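Lipoprotein (Mycoplasma mycoides subsp. capri, PDB 7ADK) probably cleaves proteins as a lipid-attached endopeptidase of the mycoplasma DUF31 family, related to the chymotrypsin-like proteases of the PA clan. Local coordinates at residues M429-E434 with T441-G446; D501-I506 with V543-A548. One frame throughout, in Å; residues are numbered along the deposited sequence.

Contact 1: M429-E434 with T441-G446; sequences MDYLDE and TKFYFG
M429-D433 and K442-G446 run antiparallel at 158°, and two successive amides of the first strand converge on one carbonyl of the second: M429 N lies 3.0 Å from Y444 O, while D430 N makes a weak bond of 3.3 Å to the same Y444 O. Beyond this bulge the pairing is regular, with Y444 N bonded to D430 O at 2.9 Å and L432 N to K442 O at 3.1 Å. Y431 and F443 lie side by side on one face of the sheet. With CG between its own N and carbonyl carbon (chi1 56°), Y431 leads its ring away from K442-G446 and leaves CB over the F443 ring, a CH-pi contact with CB 4.2 Å from the F443 centroid; the two rings meet obliquely, their planes at 57°. Y444 lies on the other face with D430 and turns its ring edge to the neighbouring backbone, CE1 being 3.6 Å from L432 N. Its OH bonds to E544. K442 runs alongside L432 and ends in a salt bridge to D546, and the D430 carboxylate bonds to Y824, S837 and L839. Together M429, D430 and Y444 form a classic beta bulge within a beta hairpin.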
loop_
_atom_site.group_PDB
_atom_site.type_symbol
_atom_site.label_atom_id
_atom_site.label_comp_id
_atom_site.label_asym_id
_atom_site.label_seq_id
_atom_site.Cartn_x
_atom_site.Cartn_y
_atom_site.Cartn_z
ATOM N N MET B 429 3.566 29.387 4.037
ATOM C CA MET B 429 2.653 30.521 3.944
ATOM C C MET B 429 3.353 31.829 3.603
ATOM O O MET B 429 2.810 32.624 2.847
ATOM C CB MET B 429 1.767 30.614 5.183
ATOM C CG MET B 429 2.420 31.173 6.447
ATOM S SD MET B 429 1.239 31.856 7.632
ATOM C CE MET B 429 0.570 30.332 8.281
ATOM N N ASP B 430 4.566 32.065 4.093
ATOM C CA ASP B 430 5.209 33.374 4.003
ATOM C C ASP B 430 6.743 33.275 4.025
ATOM O O ASP B 430 7.314 32.251 4.400
ATOM C CB ASP B 430 4.653 34.253 5.135
ATOM C CG ASP B 430 4.940 35.741 5.004
ATOM O OD1 ASP B 430 5.236 36.201 3.894
ATOM O OD2 ASP B 430 4.868 36.463 6.021
ATOM N N TYR B 431 7.415 34.357 3.640
ATOM C CA TYR B 431 8.842 34.572 3.864
ATOM C C TYR B 431 9.155 36.044 4.146
ATOM O O TYR B 431 8.570 36.944 3.555
ATOM C CB TYR B 431 9.681 34.025 2.707
ATOM C CG TYR B 431 9.384 34.538 1.312
ATOM C CD1 TYR B 431 9.883 35.776 0.872
ATOM C CD2 TYR B 431 8.664 33.723 0.424
ATOM C CE1 TYR B 431 9.684 36.183 -0.456
ATOM C CE2 TYR B 431 8.449 34.126 -0.899
ATOM C CZ TYR B 431 8.968 35.353 -1.343
ATOM O OH TYR B 431 8.741 35.742 -2.617
ATOM N N LEU B 432 10.119 36.282 5.029
ATOM C CA LEU B 432 10.624 37.614 5.339
ATOM C C LEU B 432 11.386 38.136 4.123
ATOM O O LEU B 432 12.183 37.403 3.547
ATOM C CB LEU B 432 11.495 37.503 6.596
ATOM C CG LEU B 432 12.142 38.795 7.091
ATOM C CD1 LEU B 432 11.129 39.811 7.587
ATOM C CD2 LEU B 432 13.070 38.467 8.243
ATOM N N ASP B 433 11.133 39.365 3.691
ATOM C CA ASP B 433 11.634 39.880 2.418
ATOM C C ASP B 433 12.645 41.024 2.612
ATOM O O ASP B 433 12.272 42.192 2.720
ATOM C CB ASP B 433 10.433 40.226 1.525
ATOM C CG ASP B 433 10.830 40.537 0.083
ATOM O OD1 ASP B 433 12.033 40.634 -0.206
ATOM O OD2 ASP B 433 9.936 40.636 -0.780
ATOM N N GLU B 434 13.937 40.692 2.685
ATOM C CA GLU B 434 15.027 41.668 2.860
ATOM C C GLU B 434 15.537 42.242 1.520
ATOM O O GLU B 434 16.002 43.370 1.461
ATOM C CB GLU B 434 16.233 40.998 3.542
ATOM C CG GLU B 434 15.938 40.262 4.859
ATOM C CD GLU B 434 15.775 38.748 4.658
ATOM O OE1 GLU B 434 15.423 38.302 3.544
ATOM O OE2 GLU B 434 16.046 37.990 5.611
ATOM N N THR B 441 15.559 33.478 2.338
ATOM C CA THR B 441 16.141 32.380 3.140
ATOM C C THR B 441 15.366 32.012 4.410
ATOM O O THR B 441 15.577 30.933 4.962
ATOM C CB THR B 441 17.581 32.714 3.552
ATOM O OG1 THR B 441 17.591 33.861 4.367
ATOM C CG2 THR B 441 18.497 32.978 2.374
ATOM N N LYS B 442 14.447 32.866 4.873
ATOM C CA LYS B 442 13.742 32.736 6.151
ATOM C C LYS B 442 12.236 32.636 5.932
ATOM O O LYS B 442 11.597 33.585 5.487
ATOM C CB LYS B 442 14.158 33.920 7.030
ATOM C CG LYS B 442 13.822 33.722 8.508
ATOM C CD LYS B 442 14.586 34.747 9.344
ATOM C CE LYS B 442 14.508 34.408 10.826
ATOM N NZ LYS B 442 15.702 34.860 11.564
ATOM N N PHE B 443 11.692 31.457 6.212
ATOM C CA PHE B 443 10.360 31.012 5.792
ATOM C C PHE B 443 9.464 30.690 6.983
ATOM O O PHE B 443 9.945 30.242 8.017
ATOM C CB PHE B 443 10.478 29.783 4.892
ATOM C CG PHE B 443 10.999 30.073 3.505
ATOM C CD1 PHE B 443 12.371 30.222 3.276
ATOM C CD2 PHE B 443 10.102 30.200 2.442
ATOM C CE1 PHE B 443 12.850 30.454 1.985
ATOM C CE2 PHE B 443 10.576 30.426 1.144
ATOM C CZ PHE B 443 11.950 30.541 0.918
ATOM N N TYR B 444 8.157 30.893 6.813
ATOM C CA TYR B 444 7.121 30.687 7.814
ATOM C C TYR B 444 6.103 29.680 7.316
ATOM O O TYR B 444 5.645 29.737 6.170
ATOM C CB TYR B 444 6.459 32.006 8.205
ATOM C CG TYR B 444 7.444 33.046 8.660
ATOM C CD1 TYR B 444 8.142 33.800 7.709
ATOM C CD2 TYR B 444 7.744 33.187 10.021
ATOM C CE1 TYR B 444 9.205 34.621 8.105
ATOM C CE2 TYR B 444 8.778 34.046 10.415
ATOM C CZ TYR B 444 9.545 34.722 9.461
ATOM O OH TYR B 444 10.644 35.411 9.845
ATOM N N PHE B 445 5.804 28.710 8.171
ATOM C CA PHE B 445 4.986 27.549 7.871
ATOM C C PHE B 445 3.764 27.488 8.807
ATOM O O PHE B 445 3.918 27.547 10.013
ATOM C CB PHE B 445 5.842 26.292 8.005
ATOM C CG PHE B 445 6.961 26.138 6.976
ATOM C CD1 PHE B 445 8.212 26.761 7.140
ATOM C CD2 PHE B 445 6.746 25.315 5.855
ATOM C CE1 PHE B 445 9.220 26.591 6.175
ATOM C CE2 PHE B 445 7.759 25.119 4.902
ATOM C CZ PHE B 445 8.992 25.762 5.057
ATOM N N GLY B 446 2.558 27.385 8.250
ATOM C CA GLY B 446 1.339 27.157 8.998
ATOM C C GLY B 446 1.199 25.695 9.358
ATOM O O GLY B 446 1.448 24.807 8.555
#

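Contact 2: D501-I506 with V543-A548; sequences DAVTAI and VEVDFA
E544 holds CG anti to its backbone N (chi1 179°) and keeps the rest of the chain extended, so its aliphatic part crosses I506 obliquely; I506 CD1 lies 3.6 Å from E544 CB and also meets the carboxylate. The first torsions of V503 (178°) and V543 (172°) bring V503 CG1 within 4.0 Å of V543 CG1. V503 CG2 touches V545 CG1 at 4.1 Å, and these three valines form an apolar patch on the face they share with A505. T504 and E544 occupy the other face as a hydrogen-bonded antiparallel pair: T504 N bonds to E544 O at 3.0 Å and E544 N to T504 O at 2.8 Å. A third bond, D546 N to A502 O at 3.1 Å, carries the pairing past the start of strand 503-507. Y832 OH is among the groups bonded to OE2 of the buried E544 carboxylate, and K442 makes a long, weak ion pair with OE1; this probably eases the burial of its charge. Strand 541-546 lies between 503-507 and 442-447. F462 of strand 461-467 packs on the valine face at V503 and V545, and on I506 lie V827 and M831 of helix 824-831.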
loop_
_atom_site.group_PDB
_atom_site.type_symbol
_atom_site.label_atom_id
_atom_site.label_comp_id
_atom_site.label_asym_id
_atom_site.label_seq_id
_atom_site.Cartn_x
_atom_site.Cartn_y
_atom_site.Cartn_z
ATOM N N ASP B 501 17.774 27.118 17.806
ATOM C CA ASP B 501 18.402 28.359 17.338
ATOM C C ASP B 501 18.045 28.691 15.877
ATOM O O ASP B 501 18.224 29.831 15.454
ATOM C CB ASP B 501 19.924 28.302 17.510
ATOM C CG ASP B 501 20.406 28.014 18.931
ATOM O OD1 ASP B 501 19.687 28.345 19.896
ATOM O OD2 ASP B 501 21.537 27.497 19.083
ATOM N N ALA B 502 17.544 27.720 15.106
ATOM C CA ALA B 502 17.257 27.836 13.677
ATOM C C ALA B 502 15.784 27.554 13.293
ATOM O O ALA B 502 15.325 28.010 12.246
ATOM C CB ALA B 502 18.219 26.897 12.960
ATOM N N VAL B 503 15.053 26.780 14.106
ATOM C CA VAL B 503 13.625 26.451 13.931
ATOM C C VAL B 503 12.820 26.862 15.164
ATOM O O VAL B 503 13.091 26.382 16.260
ATOM C CB VAL B 503 13.432 24.954 13.637
ATOM C CG1 VAL B 503 11.967 24.570 13.505
ATOM C CG2 VAL B 503 14.116 24.562 12.344
ATOM N N THR B 504 11.795 27.704 15.010
ATOM C CA THR B 504 11.089 28.351 16.136
ATOM C C THR B 504 9.579 28.363 15.921
ATOM O O THR B 504 9.125 28.793 14.871
ATOM C CB THR B 504 11.601 29.797 16.308
ATOM O OG1 THR B 504 12.992 29.856 16.516
ATOM C CG2 THR B 504 10.958 30.544 17.469
ATOM N N ALA B 505 8.768 27.993 16.914
ATOM C CA ALA B 505 7.329 28.284 16.897
ATOM C C ALA B 505 7.079 29.763 17.253
ATOM O O ALA B 505 7.376 30.190 18.368
ATOM C CB ALA B 505 6.613 27.333 17.854
ATOM N N ILE B 506 6.570 30.568 16.321
ATOM C CA ILE B 506 6.439 32.032 16.470
ATOM C C ILE B 506 5.060 32.511 16.924
ATOM O O ILE B 506 4.975 33.468 17.685
ATOM C CB ILE B 506 6.922 32.706 15.169
ATOM C CG1 ILE B 506 8.399 32.994 15.383
ATOM C CG2 ILE B 506 6.155 33.937 14.751
ATOM C CD1 ILE B 506 9.060 33.784 14.291
ATOM N N VAL B 543 5.327 28.292 12.393
ATOM C CA VAL B 543 6.728 27.941 12.629
ATOM C C VAL B 543 7.645 28.651 11.641
ATOM O O VAL B 543 7.445 28.605 10.435
ATOM C CB VAL B 543 6.926 26.415 12.529
ATOM C CG1 VAL B 543 8.408 26.012 12.578
ATOM C CG2 VAL B 543 6.168 25.719 13.660
ATOM N N GLU B 544 8.684 29.285 12.148
ATOM C CA GLU B 544 9.773 29.876 11.377
ATOM C C GLU B 544 10.903 28.863 11.172
ATOM O O GLU B 544 11.309 28.174 12.106
ATOM C CB GLU B 544 10.247 31.127 12.116
ATOM C CG GLU B 544 11.409 31.867 11.452
ATOM C CD GLU B 544 11.906 33.039 12.310
ATOM O OE1 GLU B 544 12.739 32.802 13.209
ATOM O OE2 GLU B 544 11.514 34.200 12.051
ATOM N N VAL B 545 11.427 28.797 9.953
ATOM C CA VAL B 545 12.638 28.061 9.608
ATOM C C VAL B 545 13.617 28.990 8.894
ATOM O O VAL B 545 13.303 29.552 7.845
ATOM C CB VAL B 545 12.308 26.816 8.776
ATOM C CG1 VAL B 545 13.562 26.009 8.516
ATOM C CG2 VAL B 545 11.305 25.890 9.450
ATOM N N ASP B 546 14.818 29.158 9.447
ATOM C CA ASP B 546 15.867 30.021 8.889
ATOM C C ASP B 546 16.953 29.183 8.206
ATOM O O ASP B 546 17.911 28.732 8.834
ATOM C CB ASP B 546 16.397 30.946 9.994
ATOM C CG ASP B 546 17.342 32.055 9.506
ATOM O OD1 ASP B 546 17.836 32.006 8.367
ATOM O OD2 ASP B 546 17.531 33.020 10.278
ATOM N N PHE B 547 16.780 28.916 6.901
ATOM C CA PHE B 547 17.685 28.024 6.172
ATOM C C PHE B 547 19.108 28.584 6.024
ATOM O O PHE B 547 20.054 27.806 5.913
ATOM C CB PHE B 547 17.106 27.699 4.797
ATOM C CG PHE B 547 15.832 26.885 4.834
ATOM C CD1 PHE B 547 15.888 25.543 5.268
ATOM C CD2 PHE B 547 14.613 27.454 4.445
ATOM C CE1 PHE B 547 14.711 24.778 5.312
ATOM C CE2 PHE B 547 13.435 26.682 4.477
ATOM C CZ PHE B 547 13.494 25.349 4.917
ATOM N N ALA B 548 19.304 29.910 6.107
ATOM C CA ALA B 548 20.632 30.523 6.104
ATOM C C ALA B 548 21.456 30.195 7.364
ATOM O O ALA B 548 22.674 30.393 7.374
ATOM C CB ALA B 548 20.496 32.025 5.922
#

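Both strands of contact 1 precede those of contact 2 in the sequence, and the contact centres lie about 9 Å apart within one antiparallel sheet. The order across it is 421-433, 442-447, 541-546, 503-507, so the two contacts are successive strand pairs joined by the pairing of 442-447 with 541-546, where F445 N lies 2.8 Å from V543 O in a probable hydrogen bond. F443 and F547 also pack together across this junction. Helix 824-831, from the C-terminal part of the chain, packs on side chains of both contacts. A curled antiparallel sheet of this kind is consistent with a barrel domain of the PA-clan peptidase fold.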